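Local coordinates for inosine-uridine preferring nucleoside hydrolase family protein (Bacillus anthracis, PDB 2C40) that belongs to the inosine-uridine preferring nucleoside hydrolase family and binds a calcium ion and alpha-D-ribofuranose in one pocket, at residues 30-35 with 58-63; 111-116 with 143-148; 191-196 with 286-291. One frame throughout, in Å; residues are numbered along the deposited sequence.

Contact 1: 30-35 with 58-63; sequences TGVSVI and NTIEVA
Val32 and Val34 of 30-35 meet Ile60 and Val62 of 58-63 beside a short parallel strand pairing. Two backbone bonds join the strands. Ala63 N gives its hydrogen to Val32 O at 3.0 Å, and Val34 N gives its hydrogen to Ala63 O at 2.9 Å.

Ile60 comes before the paired residues, and its side chain reaches across to 30-35. Its CB points toward 30-35. CG1 stands between the backbone N and the carbonyl carbon (chi1 55°), and chi2 is extended. This carries CD1 out to Val32 CG2, 3.7 Å away, where the two side chains cross obliquely.

Further along, Val62 CG1 lies 3.7 Å from Val34 CG2 and 4.4 Å from Val32 CG1. Met45 and Ile52 of helix 41-55 touch Val62 on this face, and Met45 also touches Val34. Ser33 and Ala63 hold the other face, with Ser33 CB 4.0 Å from Ala63 CB. Ser33 OG turns to Tyr5 OH and Asn7 OD1 on strand 2-8, the next strand of the sheet. Ala105 and His108 of helix 105-115 pack against Ser33 and Ala63 respectively.

Strand 27-34, helix 41-55 and strand 62-64 form a beta-alpha-beta unit. The contact is its parallel strand pair, with 62-64 as the outermost strand on this side of the sheet within the chain.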
ATOM      1  N   THR A  30      17.097 -21.722  11.062  1.00 44.27           N
ATOM      2  CA  THR A  30      16.597 -22.962  11.646  1.00 44.40           C
ATOM      3  C   THR A  30      15.086 -22.961  11.894  1.00 44.31           C
ATOM      4  O   THR A  30      14.463 -24.002  11.991  1.00 44.52           O
ATOM      5  CB  THR A  30      17.307 -23.264  12.971  1.00 44.17           C
ATOM      6  OG1 THR A  30      17.149 -22.159  13.854  1.00 44.94           O
ATOM      7  CG2 THR A  30      18.764 -23.486  12.738  1.00 43.72           C
ATOM      8  N   GLY A  31      14.514 -21.779  11.993  1.00 43.96           N
ATOM      9  CA  GLY A  31      13.127 -21.629  12.280  1.00 43.67           C
ATOM     10  C   GLY A  31      12.725 -20.191  12.046  1.00 43.20           C
ATOM     11  O   GLY A  31      13.527 -19.289  12.193  1.00 42.96           O
ATOM     12  N   VAL A  32      11.461 -19.999  11.692  1.00 43.34           N
ATOM     13  CA  VAL A  32      10.881 -18.669  11.552  1.00 43.22           C
ATOM     14  C   VAL A  32       9.594 -18.720  12.320  1.00 42.62           C
ATOM     15  O   VAL A  32       8.942 -19.745  12.320  1.00 43.89           O
ATOM     16  CB  VAL A  32      10.649 -18.305  10.073  1.00 42.96           C
ATOM     17  CG1 VAL A  32      10.080 -16.927   9.945  1.00 43.49           C
ATOM     18  CG2 VAL A  32      11.954 -18.369   9.312  1.00 44.09           C
ATOM     19  N   SER A  33       9.266 -17.649  13.029  1.00 42.45           N
ATOM     20  CA  SER A  33       7.945 -17.503  13.645  1.00 42.88           C
ATOM     21  C   SER A  33       7.407 -16.075  13.609  1.00 42.84           C
ATOM     22  O   SER A  33       8.150 -15.085  13.493  1.00 42.12           O
ATOM     23  CB  SER A  33       7.973 -18.058  15.068  1.00 43.87           C
ATOM     24  OG  SER A  33       9.018 -17.493  15.798  1.00 43.72           O
ATOM     25  N   VAL A  34       6.081 -15.978  13.628  1.00 43.66           N
ATOM     26  CA  VAL A  34       5.427 -14.686  13.434  1.00 43.16           C
ATOM     27  C   VAL A  34       4.641 -14.364  14.678  1.00 42.97           C
ATOM     28  O   VAL A  34       3.858 -15.176  15.130  1.00 42.04           O
ATOM     29  CB  VAL A  34       4.483 -14.681  12.207  1.00 42.82           C
ATOM     30  CG1 VAL A  34       3.859 -13.279  11.974  1.00 42.87           C
ATOM     31  CG2 VAL A  34       5.200 -15.191  10.971  1.00 43.58           C
ATOM     32  N   ILE A  35       4.834 -13.153  15.190  1.00 43.01           N
ATOM     33  CA  ILE A  35       4.012 -12.658  16.303  1.00 43.67           C
ATOM     34  C   ILE A  35       3.094 -11.537  15.778  1.00 43.45           C
ATOM     35  O   ILE A  35       3.535 -10.648  15.043  1.00 44.25           O
ATOM     36  CB  ILE A  35       4.875 -12.237  17.581  1.00 43.28           C
ATOM     37  CG1 ILE A  35       3.957 -11.985  18.785  1.00 43.20           C
ATOM     38  CG2 ILE A  35       5.806 -11.034  17.272  1.00 42.52           C
ATOM     39  CD1 ILE A  35       4.683 -11.590  20.039  1.00 44.93           C
ATOM     40  N   ASN A  58      16.448 -24.173   1.740  1.00 48.05           N
ATOM     41  CA  ASN A  58      16.100 -25.457   2.325  1.00 48.10           C
ATOM     42  C   ASN A  58      14.615 -25.442   2.708  1.00 48.19           C
ATOM     43  O   ASN A  58      13.948 -24.401   2.606  1.00 48.79           O
ATOM     44  CB  ASN A  58      17.030 -25.774   3.514  1.00 48.50           C
ATOM     45  N   THR A  59      14.104 -26.604   3.109  1.00 48.35           N
ATOM     46  CA  THR A  59      12.736 -26.757   3.618  1.00 48.57           C
ATOM     47  C   THR A  59      12.738 -26.228   5.067  1.00 48.26           C
ATOM     48  O   THR A  59      13.523 -26.683   5.872  1.00 48.85           O
ATOM     49  CB  THR A  59      12.314 -28.287   3.506  1.00 49.09           C
ATOM     50  OG1 THR A  59      11.032 -28.437   2.898  1.00 50.47           O
ATOM     51  CG2 THR A  59      12.318 -29.025   4.855  1.00 50.49           C
ATOM     52  N   ILE A  60      11.953 -25.197   5.381  1.00 48.29           N
ATOM     53  CA  ILE A  60      11.696 -24.803   6.783  1.00 48.42           C
ATOM     54  C   ILE A  60      10.201 -24.567   7.008  1.00 47.35           C
ATOM     55  O   ILE A  60       9.421 -24.566   6.070  1.00 47.33           O
ATOM     56  CB  ILE A  60      12.488 -23.522   7.222  1.00 48.64           C
ATOM     57  CG1 ILE A  60      12.222 -22.345   6.296  1.00 50.01           C
ATOM     58  CG2 ILE A  60      13.988 -23.800   7.260  1.00 51.91           C
ATOM     59  CD1 ILE A  60      12.764 -21.059   6.841  1.00 49.64           C
ATOM     60  N   GLU A  61       9.825 -24.379   8.271  1.00 46.68           N
ATOM     61  CA  GLU A  61       8.438 -24.104   8.636  1.00 46.27           C
ATOM     62  C   GLU A  61       8.312 -22.775   9.361  1.00 44.60           C
ATOM     63  O   GLU A  61       9.258 -22.305   9.974  1.00 44.73           O
ATOM     64  CB  GLU A  61       7.887 -25.274   9.444  1.00 46.32           C
ATOM     65  CG  GLU A  61       8.093 -26.610   8.687  1.00 47.00           C
ATOM     66  CD  GLU A  61       7.438 -27.802   9.340  1.00 48.04           C
ATOM     67  OE1 GLU A  61       6.977 -27.693  10.513  1.00 47.91           O
ATOM     68  OE2 GLU A  61       7.420 -28.870   8.659  1.00 52.26           O
ATOM     69  N   VAL A  62       7.121 -22.194   9.278  1.00 43.22           N
ATOM     70  CA  VAL A  62       6.803 -20.931   9.932  1.00 42.86           C
ATOM     71  C   VAL A  62       5.784 -21.218  11.039  1.00 42.40           C
ATOM     72  O   VAL A  62       4.718 -21.763  10.758  1.00 42.33           O
ATOM     73  CB  VAL A  62       6.255 -19.874   8.924  1.00 43.04           C
ATOM     74  CG1 VAL A  62       6.051 -18.533   9.568  1.00 43.53           C
ATOM     75  CG2 VAL A  62       7.213 -19.708   7.755  1.00 42.71           C
ATOM     76  N   ALA A  63       6.127 -20.863  12.286  1.00 41.16           N
ATOM     77  CA  ALA A  63       5.230 -21.034  13.399  1.00 40.93           C
ATOM     78  C   ALA A  63       4.466 -19.760  13.709  1.00 40.84           C
ATOM     79  O   ALA A  63       4.999 -18.650  13.626  1.00 40.90           O
ATOM     80  CB  ALA A  63       6.002 -21.471  14.620  1.00 40.81           C
TER

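Contact 2: 111-116 with 143-148; sequences ETLLQT and NKIKRL
Lys144 reaches across to the end of helix 105-115 and bonds to backbone oxygens there. Its NZ donates to Thr116 O at 2.6 Å and to Leu113 O at 3.2 Å. The Leu113 bond lies in the carbonyl plane, on a lone pair. The Thr116 bond is tilted 31° from its carbonyl plane. Leu114 O is also near NZ, at 3.3 Å.

The lysine chain is bent at chi2, chi3 and chi4. This folded path keeps CB and CG close to Leu113 O and brings CE beside Thr116 O and Leu113 O. Leu114 CD2 crosses the chain at about a right angle, 4.0 Å from Lys144 CG. On the inner side, Leu113 CD1 packs on Ile145 CG1 at 3.6 Å. Ile141 touches both leucines, and Leu122 of strand 120-124 lies against Ile145.

Thr116 is the first residue beyond the helix. Its N still bonds to Thr112 O at 3.0 Å, and its OG1 is held by Glu118 O. Thr112 OG1 is bonded to His108 O.

The carbonyls at a helix C-terminus carry partial negative charge. A protonated lysine amine would be favoured here, and its bonds tie the helix end to the approach to strand 145-151.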
ATOM      1  N   GLU A 111      11.800 -26.079  21.059  1.00 43.25           N
ATOM      2  CA  GLU A 111      12.078 -27.388  20.445  1.00 43.38           C
ATOM      3  C   GLU A 111      13.166 -27.251  19.370  1.00 42.92           C
ATOM      4  O   GLU A 111      14.027 -28.113  19.269  1.00 41.51           O
ATOM      5  CB  GLU A 111      10.819 -28.015  19.843  1.00 43.30           C
ATOM      6  CG  GLU A 111       9.895 -28.697  20.842  1.00 44.40           C
ATOM      7  N   THR A 112      13.128 -26.167  18.592  1.00 42.70           N
ATOM      8  CA  THR A 112      14.169 -25.902  17.605  1.00 42.96           C
ATOM      9  C   THR A 112      15.518 -25.724  18.300  1.00 43.39           C
ATOM     10  O   THR A 112      16.494 -26.346  17.941  1.00 42.88           O
ATOM     11  CB  THR A 112      13.920 -24.611  16.784  1.00 43.26           C
ATOM     12  OG1 THR A 112      12.615 -24.638  16.236  1.00 40.73           O
ATOM     13  CG2 THR A 112      14.943 -24.483  15.663  1.00 42.79           C
ATOM     14  N   LEU A 113      15.554 -24.867  19.306  1.00 44.10           N
ATOM     15  CA  LEU A 113      16.807 -24.547  19.961  1.00 44.39           C
ATOM     16  C   LEU A 113      17.402 -25.797  20.560  1.00 44.50           C
ATOM     17  O   LEU A 113      18.586 -26.069  20.381  1.00 44.51           O
ATOM     18  CB  LEU A 113      16.637 -23.485  21.044  1.00 44.40           C
ATOM     19  CG  LEU A 113      16.671 -21.977  20.743  1.00 45.73           C
ATOM     20  CD1 LEU A 113      17.016 -21.221  22.003  1.00 46.29           C
ATOM     21  CD2 LEU A 113      17.638 -21.604  19.702  1.00 45.02           C
ATOM     22  N   LEU A 114      16.581 -26.572  21.258  1.00 45.04           N
ATOM     23  CA  LEU A 114      17.085 -27.788  21.888  1.00 44.80           C
ATOM     24  C   LEU A 114      17.393 -28.907  20.892  1.00 44.27           C
ATOM     25  O   LEU A 114      18.251 -29.712  21.151  1.00 44.61           O
ATOM     26  CB  LEU A 114      16.149 -28.287  23.009  1.00 45.79           C
ATOM     27  CG  LEU A 114      15.824 -27.391  24.226  1.00 45.78           C
ATOM     28  CD1 LEU A 114      14.898 -28.152  25.182  1.00 46.28           C
ATOM     29  CD2 LEU A 114      17.098 -26.946  24.927  1.00 45.76           C
ATOM     30  N   GLN A 115      16.721 -28.955  19.758  1.00 44.17           N
ATOM     31  CA  GLN A 115      17.008 -29.982  18.762  1.00 44.37           C
ATOM     32  C   GLN A 115      18.257 -29.686  17.909  1.00 44.61           C
ATOM     33  O   GLN A 115      18.896 -30.608  17.469  1.00 45.22           O
ATOM     34  CB  GLN A 115      15.783 -30.230  17.881  1.00 43.96           C
ATOM     35  N   THR A 116      18.639 -28.421  17.719  1.00 44.98           N
ATOM     36  CA  THR A 116      19.869 -28.091  16.982  1.00 45.21           C
ATOM     37  C   THR A 116      21.075 -28.196  17.914  1.00 45.31           C
ATOM     38  O   THR A 116      21.062 -27.606  19.006  1.00 45.46           O
ATOM     39  CB  THR A 116      19.866 -26.673  16.386  1.00 45.58           C
ATOM     40  OG1 THR A 116      20.127 -25.722  17.420  1.00 48.25           O
ATOM     41  CG2 THR A 116      18.558 -26.346  15.684  1.00 45.42           C
ATOM     42  N   ASN A 143      21.195 -22.054  27.581  1.00 43.80           N
ATOM     43  CA  ASN A 143      22.333 -22.869  27.167  1.00 43.94           C
ATOM     44  C   ASN A 143      22.489 -23.009  25.669  1.00 43.74           C
ATOM     45  O   ASN A 143      23.585 -23.299  25.204  1.00 43.63           O
ATOM     46  CB  ASN A 143      22.213 -24.294  27.714  1.00 43.37           C
ATOM     47  CG  ASN A 143      22.183 -24.341  29.221  1.00 45.42           C
ATOM     48  OD1 ASN A 143      22.487 -23.342  29.878  1.00 48.34           O
ATOM     49  ND2 ASN A 143      21.831 -25.509  29.784  1.00 44.04           N
ATOM     50  N   LYS A 144      21.405 -22.851  24.914  1.00 43.65           N
ATOM     51  CA  LYS A 144      21.461 -22.962  23.454  1.00 43.19           C
ATOM     52  C   LYS A 144      21.430 -21.622  22.701  1.00 42.98           C
ATOM     53  O   LYS A 144      21.397 -21.599  21.462  1.00 42.71           O
ATOM     54  CB  LYS A 144      20.332 -23.864  22.960  1.00 43.79           C
ATOM     55  CG  LYS A 144      20.407 -25.289  23.501  1.00 45.07           C
ATOM     56  CD  LYS A 144      21.695 -26.046  23.166  1.00 46.55           C
ATOM     57  CE  LYS A 144      21.703 -26.540  21.740  1.00 49.04           C
ATOM     58  NZ  LYS A 144      20.936 -27.816  21.590  1.00 49.62           N
ATOM     59  N   ILE A 145      21.419 -20.514  23.438  1.00 42.83           N
ATOM     60  CA  ILE A 145      21.381 -19.173  22.848  1.00 42.23           C
ATOM     61  C   ILE A 145      22.773 -18.572  22.774  1.00 42.53           C
ATOM     62  O   ILE A 145      23.370 -18.237  23.791  1.00 41.78           O
ATOM     63  CB  ILE A 145      20.441 -18.222  23.662  1.00 42.11           C
ATOM     64  CG1 ILE A 145      18.987 -18.616  23.420  1.00 41.00           C
ATOM     65  CG2 ILE A 145      20.600 -16.775  23.239  1.00 42.75           C
ATOM     66  CD1 ILE A 145      18.053 -18.238  24.544  1.00 42.22           C
ATOM     67  N   LYS A 146      23.282 -18.421  21.554  1.00 43.08           N
ATOM     68  CA  LYS A 146      24.573 -17.787  21.300  1.00 42.97           C
ATOM     69  C   LYS A 146      24.458 -16.341  21.697  1.00 43.03           C
ATOM     70  O   LYS A 146      25.236 -15.818  22.468  1.00 42.80           O
ATOM     71  CB  LYS A 146      24.921 -17.872  19.807  1.00 43.37           C
ATOM     72  CG  LYS A 146      26.342 -17.348  19.474  1.00 44.39           C
ATOM     73  CD  LYS A 146      27.133 -18.380  18.738  1.00 47.80           C
ATOM     74  N   ARG A 147      23.431 -15.691  21.184  1.00 43.94           N
ATOM     75  CA  ARG A 147      23.095 -14.346  21.609  1.00 44.53           C
ATOM     76  C   ARG A 147      21.731 -13.992  21.026  1.00 43.07           C
ATOM     77  O   ARG A 147      21.198 -14.699  20.152  1.00 41.62           O
ATOM     78  CB  ARG A 147      24.175 -13.342  21.146  1.00 44.43           C
ATOM     79  CG  ARG A 147      24.259 -13.268  19.647  1.00 46.94           C
ATOM     80  CD  ARG A 147      25.448 -12.513  19.107  1.00 48.96           C
ATOM     81  NE  ARG A 147      26.416 -13.365  18.410  1.00 55.38           N
ATOM     82  CZ  ARG A 147      26.353 -13.815  17.137  1.00 56.32           C
ATOM     83  NH1 ARG A 147      25.317 -13.559  16.318  1.00 56.41           N
ATOM     84  NH2 ARG A 147      27.385 -14.546  16.676  1.00 55.59           N
ATOM     85  N   LEU A 148      21.183 -12.905  21.555  1.00 42.41           N
ATOM     86  CA  LEU A 148      19.952 -12.285  21.043  1.00 42.02           C
ATOM     87  C   LEU A 148      20.371 -11.003  20.322  1.00 40.35           C
ATOM     88  O   LEU A 148      21.036 -10.184  20.894  1.00 37.75           O
ATOM     89  CB  LEU A 148      19.029 -11.929  22.236  1.00 41.63           C
ATOM     90  CG  LEU A 148      17.516 -11.719  22.126  1.00 43.54           C
ATOM     91  CD1 LEU A 148      16.968 -10.726  23.200  1.00 44.04           C
ATOM     92  CD2 LEU A 148      17.007 -11.394  20.803  1.00 42.99           C
TER

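Contact 3: 191-196 with 286-291; sequences IDLITL and RPVHVV
Ile191 meets the Arg286 guanidinium and Val288 where strands 191-194 and 286-291 pair. Its CD1 sits over the centre of one guanidinium face, 3.6 Å above the plane. Ile191 CB packs on Val288 CG2 at 4.0 Å. Val288 CG1 turns to Leu193 and lies 3.6 Å from its CG. Ile194 and Val291 lie side by side and point the same way. The Thr195 and Val290 side chains cross at about a right angle, CG2 to CG1.

The strands run parallel, with the short-segment axes 39° apart. His289 N donates to Ile191 O at 2.9 Å. Leu193 N donates to His289 O, and Val291 N to Leu193 O. These two strands end the parallel run of the mixed sheet; neighbour 261-269 is antiparallel.

With Arg286 CG between the backbone N and the carbonyl carbon (chi1 67°), and bends at chi2 and chi3, the guanidinium reaches Pro287 O and Ile191 CD1. Arg286 NE and NH2 both grip Pro287 O in the guanidinium plane, NH2 at 2.8 Å. Its NH1 bonds to Trp185 O, NH2 also to Ile189 O. A water donates to Pro287 O and accepts from Ile191 N, its oxygen 3.0 Å from that N. On the face shared with Asp192, the His289 ring is set by Thr264 at ND1 and Glu190 at NE2. Asp192 OD1 lies 3.4 Å from His289 CB, with carboxylate and ring planes 68° apart.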
ATOM      1  N   ILE A 191      23.057  -9.751  24.663  1.00 42.82           N
ATOM      2  CA  ILE A 191      22.077  -8.962  23.893  1.00 43.28           C
ATOM      3  C   ILE A 191      22.754  -7.854  23.090  1.00 43.78           C
ATOM      4  O   ILE A 191      23.417  -6.963  23.645  1.00 43.41           O
ATOM      5  CB  ILE A 191      20.992  -8.295  24.805  1.00 43.80           C
ATOM      6  CG1 ILE A 191      20.328  -9.336  25.720  1.00 42.89           C
ATOM      7  CG2 ILE A 191      19.924  -7.605  23.990  1.00 43.95           C
ATOM      8  CD1 ILE A 191      19.241  -8.812  26.502  1.00 42.16           C
ATOM      9  N   ASP A 192      22.619  -7.971  21.765  1.00 43.75           N
ATOM     10  CA  ASP A 192      22.893  -6.910  20.850  1.00 43.59           C
ATOM     11  C   ASP A 192      21.559  -6.181  20.558  1.00 43.77           C
ATOM     12  O   ASP A 192      20.552  -6.808  20.181  1.00 43.79           O
ATOM     13  CB  ASP A 192      23.523  -7.448  19.555  1.00 43.79           C
ATOM     14  CG  ASP A 192      24.849  -8.244  19.789  1.00 44.83           C
ATOM     15  OD1 ASP A 192      25.612  -7.978  20.742  1.00 43.25           O
ATOM     16  OD2 ASP A 192      25.116  -9.144  18.966  1.00 46.37           O
ATOM     17  N   LEU A 193      21.584  -4.858  20.734  1.00 43.72           N
ATOM     18  CA  LEU A 193      20.418  -3.959  20.564  1.00 43.81           C
ATOM     19  C   LEU A 193      20.590  -3.066  19.356  1.00 42.78           C
ATOM     20  O   LEU A 193      21.553  -2.292  19.300  1.00 41.89           O
ATOM     21  CB  LEU A 193      20.281  -2.942  21.699  1.00 43.94           C
ATOM     22  CG  LEU A 193      19.247  -3.076  22.786  1.00 46.82           C
ATOM     23  CD1 LEU A 193      19.050  -1.742  23.492  1.00 47.41           C
ATOM     24  CD2 LEU A 193      17.932  -3.633  22.252  1.00 45.68           C
ATOM     25  N   ILE A 194      19.648  -3.162  18.419  1.00 41.63           N
ATOM     26  CA  ILE A 194      19.455  -2.098  17.414  1.00 42.10           C
ATOM     27  C   ILE A 194      18.317  -1.169  17.937  1.00 41.80           C
ATOM     28  O   ILE A 194      17.124  -1.504  17.898  1.00 41.63           O
ATOM     29  CB  ILE A 194      19.204  -2.665  15.998  1.00 41.27           C
ATOM     30  CG1 ILE A 194      20.468  -3.319  15.456  1.00 40.86           C
ATOM     31  CG2 ILE A 194      18.767  -1.582  15.023  1.00 43.05           C
ATOM     32  CD1 ILE A 194      20.836  -4.653  16.087  1.00 37.18           C
ATOM     33  N   THR A 195      18.729  -0.040  18.498  1.00 42.27           N
ATOM     34  CA  THR A 195      17.820   0.978  19.025  1.00 42.06           C
ATOM     35  C   THR A 195      17.278   1.865  17.905  1.00 43.36           C
ATOM     36  O   THR A 195      17.817   1.865  16.789  1.00 44.28           O
ATOM     37  CB  THR A 195      18.537   1.849  20.051  1.00 41.00           C
ATOM     38  OG1 THR A 195      19.566   2.631  19.388  1.00 43.24           O
ATOM     39  CG2 THR A 195      19.136   0.971  21.195  1.00 38.14           C
ATOM     40  N   LEU A 196      16.254   2.669  18.197  1.00 43.08           N
ATOM     41  CA  LEU A 196      15.858   3.707  17.262  1.00 43.33           C
ATOM     42  C   LEU A 196      17.034   4.540  16.718  1.00 44.20           C
ATOM     43  O   LEU A 196      17.056   4.812  15.495  1.00 44.96           O
ATOM     44  CB  LEU A 196      14.800   4.620  17.862  1.00 43.46           C
ATOM     45  CG  LEU A 196      13.451   3.939  18.208  1.00 43.19           C
ATOM     46  CD1 LEU A 196      12.538   4.913  18.976  1.00 44.42           C
ATOM     47  CD2 LEU A 196      12.714   3.397  16.965  1.00 42.99           C
ATOM     48  N   ARG A 286      21.946  -4.201  33.493  1.00 44.60           N
ATOM     49  CA  ARG A 286      22.589  -5.313  32.818  1.00 44.07           C
ATOM     50  C   ARG A 286      23.195  -4.886  31.458  1.00 43.91           C
ATOM     51  O   ARG A 286      22.722  -3.933  30.807  1.00 43.49           O
ATOM     52  CB  ARG A 286      21.623  -6.477  32.623  1.00 43.75           C
ATOM     53  CG  ARG A 286      20.481  -6.195  31.661  1.00 44.62           C
ATOM     54  CD  ARG A 286      20.072  -7.472  30.897  1.00 45.32           C
ATOM     55  NE  ARG A 286      21.059  -7.801  29.913  1.00 44.70           N
ATOM     56  CZ  ARG A 286      21.368  -9.017  29.469  1.00 41.67           C
ATOM     57  NH1 ARG A 286      20.716 -10.121  29.836  1.00 37.38           N
ATOM     58  NH2 ARG A 286      22.370  -9.100  28.604  1.00 43.53           N
ATOM     59  N   PRO A 287      24.294  -5.547  31.067  1.00 43.66           N
ATOM     60  CA  PRO A 287      24.993  -5.208  29.832  1.00 43.51           C
ATOM     61  C   PRO A 287      24.237  -5.508  28.528  1.00 43.95           C
ATOM     62  O   PRO A 287      23.679  -6.603  28.314  1.00 42.97           O
ATOM     63  CB  PRO A 287      26.297  -6.002  29.947  1.00 44.13           C
ATOM     64  CG  PRO A 287      25.953  -7.139  30.864  1.00 43.88           C
ATOM     65  CD  PRO A 287      25.037  -6.565  31.848  1.00 43.84           C
ATOM     66  N   VAL A 288      24.260  -4.498  27.674  1.00 43.64           N
ATOM     67  CA  VAL A 288      23.617  -4.521  26.399  1.00 44.43           C
ATOM     68  C   VAL A 288      24.597  -3.857  25.431  1.00 43.92           C
ATOM     69  O   VAL A 288      25.205  -2.845  25.741  1.00 43.64           O
ATOM     70  CB  VAL A 288      22.195  -3.853  26.516  1.00 44.85           C
ATOM     71  CG1 VAL A 288      21.804  -3.190  25.350  1.00 45.17           C
ATOM     72  CG2 VAL A 288      21.136  -4.909  26.859  1.00 46.78           C
ATOM     73  N   HIS A 289      24.743  -4.463  24.260  1.00 43.84           N
ATOM     74  CA  HIS A 289      25.668  -4.034  23.212  1.00 42.98           C
ATOM     75  C   HIS A 289      24.900  -3.276  22.127  1.00 42.31           C
ATOM     76  O   HIS A 289      24.264  -3.844  21.262  1.00 41.93           O
ATOM     77  CB  HIS A 289      26.384  -5.272  22.657  1.00 43.25           C
ATOM     78  CG  HIS A 289      26.964  -6.148  23.728  1.00 44.90           C
ATOM     79  ND1 HIS A 289      28.062  -5.781  24.475  1.00 47.07           N
ATOM     80  CD2 HIS A 289      26.574  -7.354  24.203  1.00 47.08           C
ATOM     81  CE1 HIS A 289      28.330  -6.729  25.353  1.00 47.68           C
ATOM     82  NE2 HIS A 289      27.437  -7.689  25.213  1.00 46.96           N
ATOM     83  N   VAL A 290      24.979  -1.964  22.204  1.00 42.05           N
ATOM     84  CA  VAL A 290      24.167  -1.070  21.436  1.00 41.74           C
ATOM     85  C   VAL A 290      24.845  -0.690  20.116  1.00 41.25           C
ATOM     86  O   VAL A 290      25.959  -0.174  20.093  1.00 40.42           O
ATOM     87  CB  VAL A 290      23.825   0.216  22.269  1.00 41.60           C
ATOM     88  CG1 VAL A 290      22.967   1.175  21.444  1.00 42.22           C
ATOM     89  CG2 VAL A 290      23.071  -0.150  23.542  1.00 42.73           C
ATOM     90  N   VAL A 291      24.149  -0.929  19.014  1.00 41.01           N
ATOM     91  CA  VAL A 291      24.734  -0.694  17.714  1.00 41.18           C
ATOM     92  C   VAL A 291      24.786   0.817  17.476  1.00 41.86           C
ATOM     93  O   VAL A 291      23.868   1.546  17.874  1.00 42.86           O
ATOM     94  CB  VAL A 291      23.953  -1.420  16.631  1.00 40.79           C
ATOM     95  CG1 VAL A 291      24.371  -0.980  15.207  1.00 41.76           C
ATOM     96  CG2 VAL A 291      24.135  -2.919  16.813  1.00 41.14           C
TER
HETATM   97  O   HOH W   1      24.683  -8.504  26.921  1.00 32.66           O

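How the contacts relate
All three contacts reach one mixed sheet. Contacts 1 and 3 are buried strand pairs on opposite sides of the chain's centre, about 25 Å apart between centres. Contact 3 buries more surface and adds an arginine, a histidine and a water; contact 1 is mostly apolar beside its backbone bonds. Contact 2 is only partly buried and joins a helix end to strand 145-151, through a lysine amine rather than strand pairing. It touches both others. Thr30 OG1 packs on Thr112 CG2 at 3.7 Å toward contact 1. Leu148 O and Asp192 N, 2.9 Å apart, make a probable hydrogen bond toward contact 3, between neighbouring strands.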